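Local coordinates for coenzyme A transferase (Yersinia pestis, PDB 3QLI), which probably transfers coenzyme A between acyl-CoA and carboxylate acceptors, at residues G260-V265 and R290-F295. Numbering follows the deposited sequence.
Sequences GIHTEV and RSVFTF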
# COMPACT_ATOMS: atom_id res chain seq x y z
N GLY A 260 6.21 -24.43 2.39
CA GLY A 260 7.00 -23.74 1.39
C GLY A 260 7.61 -22.49 1.99
O GLY A 260 7.21 -22.06 3.08
N ILE A 261 8.57 -21.90 1.28
CA ILE A 261 9.17 -20.64 1.71
C ILE A 261 9.16 -19.63 0.57
O ILE A 261 9.63 -19.93 -0.53
CB ILE A 261 10.63 -20.83 2.19
CG1 ILE A 261 10.67 -21.59 3.53
CG2 ILE A 261 11.34 -19.47 2.34
CD1 ILE A 261 12.09 -21.94 3.97
N HIS A 262 8.60 -18.46 0.84
CA HIS A 262 8.76 -17.29 -0.03
C HIS A 262 8.81 -16.10 0.90
O HIS A 262 7.77 -15.58 1.35
CB HIS A 262 7.58 -17.17 -1.01
CG HIS A 262 7.67 -15.97 -1.91
ND1 HIS A 262 7.95 -16.06 -3.26
CD2 HIS A 262 7.54 -14.65 -1.64
CE1 HIS A 262 7.96 -14.85 -3.79
NE2 HIS A 262 7.70 -13.97 -2.83
N THR A 263 10.03 -15.68 1.22
CA THR A 263 10.26 -14.78 2.32
C THR A 263 11.14 -13.64 1.83
O THR A 263 11.86 -13.79 0.84
CB THR A 263 10.93 -15.54 3.47
OG1 THR A 263 10.99 -14.70 4.64
CG2 THR A 263 12.35 -16.01 3.07
N GLU A 264 11.07 -12.48 2.49
CA GLU A 264 12.00 -11.41 2.16
C GLU A 264 13.38 -11.76 2.70
O GLU A 264 14.33 -11.92 1.93
CB GLU A 264 11.53 -10.08 2.73
CG GLU A 264 12.45 -8.89 2.36
CD GLU A 264 12.15 -7.67 3.22
OE1 GLU A 264 11.00 -7.17 3.16
OE2 GLU A 264 13.05 -7.22 3.95
N VAL A 265 13.49 -11.90 4.01
CA VAL A 265 14.75 -12.32 4.62
C VAL A 265 14.74 -13.82 4.97
O VAL A 265 13.78 -14.33 5.56
CB VAL A 265 15.10 -11.50 5.89
CG1 VAL A 265 14.10 -11.78 6.98
CG2 VAL A 265 16.51 -11.83 6.40
N ARG A 290 11.54 -24.94 -4.60
CA ARG A 290 12.68 -24.13 -4.13
C ARG A 290 12.25 -23.05 -3.14
O ARG A 290 11.19 -22.46 -3.28
CB ARG A 290 13.49 -23.56 -5.30
CG ARG A 290 12.76 -22.53 -6.13
CD ARG A 290 13.43 -22.29 -7.48
NE ARG A 290 12.62 -21.37 -8.29
CZ ARG A 290 12.81 -21.15 -9.59
NH1 ARG A 290 13.80 -21.76 -10.24
NH2 ARG A 290 12.02 -20.31 -10.23
N SER A 291 13.09 -22.83 -2.12
CA SER A 291 12.82 -21.80 -1.13
C SER A 291 13.33 -20.47 -1.68
O SER A 291 14.51 -20.34 -2.02
CB SER A 291 13.53 -22.12 0.19
OG SER A 291 13.00 -23.28 0.80
N VAL A 292 12.44 -19.49 -1.78
CA VAL A 292 12.77 -18.18 -2.37
C VAL A 292 12.96 -17.13 -1.28
O VAL A 292 12.18 -17.08 -0.32
CB VAL A 292 11.66 -17.74 -3.36
CG1 VAL A 292 11.83 -16.28 -3.74
CG2 VAL A 292 11.68 -18.63 -4.60
N PHE A 293 14.01 -16.31 -1.44
CA PHE A 293 14.30 -15.21 -0.51
C PHE A 293 15.02 -14.10 -1.28
O PHE A 293 15.51 -14.33 -2.39
CB PHE A 293 15.19 -15.69 0.65
CG PHE A 293 16.62 -16.00 0.25
CD1 PHE A 293 17.65 -15.11 0.54
CD2 PHE A 293 16.93 -17.17 -0.45
CE1 PHE A 293 18.96 -15.38 0.17
CE2 PHE A 293 18.24 -17.46 -0.83
CZ PHE A 293 19.26 -16.56 -0.52
N THR A 294 15.08 -12.90 -0.72
CA THR A 294 15.77 -11.81 -1.40
C THR A 294 17.09 -11.38 -0.73
O THR A 294 18.00 -10.91 -1.41
CB THR A 294 14.85 -10.59 -1.69
OG1 THR A 294 15.33 -9.90 -2.85
CG2 THR A 294 14.78 -9.62 -0.51
N PHE A 295 17.19 -11.54 0.58
CA PHE A 295 18.50 -11.48 1.24
C PHE A 295 18.48 -12.34 2.52
O PHE A 295 17.41 -12.67 3.04
CB PHE A 295 18.98 -10.03 1.46
CG PHE A 295 18.36 -9.33 2.65
CD1 PHE A 295 19.07 -9.18 3.83
CD2 PHE A 295 17.07 -8.82 2.58
CE1 PHE A 295 18.52 -8.54 4.93
CE2 PHE A 295 16.50 -8.17 3.68
CZ PHE A 295 17.23 -8.03 4.85
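The ring of Phe295 meets Val265 CG2 over one face, offset toward the rim, while Glu264 OE2 sits in plane at its edge, 3.6 Å from Phe295 CE2. The backbones form a short, irregular parallel beta pairing, with segments 260-265 and 290-295 running in nearly the same direction. Carboxylate and ring are nearly coplanar, 29° apart, and the two side chains run alongside each other in the same direction. Toward the start of the segments, the His262 ring lies beside Val292, whose CG1 is 3.9 Å from His262 ND1; His262 NE2 is hydrogen-bonded to Val320 O. The pairing joins the edge strand 260-261 of the mixed sheet to strand 291-293, which pairs in turn with 312-314. Val292 grips both neighbours of His262: its N donates to Ile261 O (3.1 Å) and its O accepts from Thr263 N (3.0 Å).

Past Thr263 the regular pattern breaks at Glu264, the residue to which coenzyme A becomes covalently attached, and resumes with the parallel bridge between Val265 and Phe295. With CG anti to the backbone N (chi1 -178°) and the chain extended beyond it, the Glu264 carboxylate reaches the Phe295 edge, although its CB points away from segment 290-295. Glu264 OE1 is hydrogen-bonded to Asn321 ND2, which would help fix the rotation of the carboxylate, with Phe295 alongside. An acetate ion, probably from the crystallisation liquor, lies close to the Glu264 side chain, consistent with a pocket there. Glu264 O accepts two backbone bonds, from Thr294 N at 2.9 Å and from Phe295 N at 3.2 Å, the latter nearly in line with the carbonyl bond.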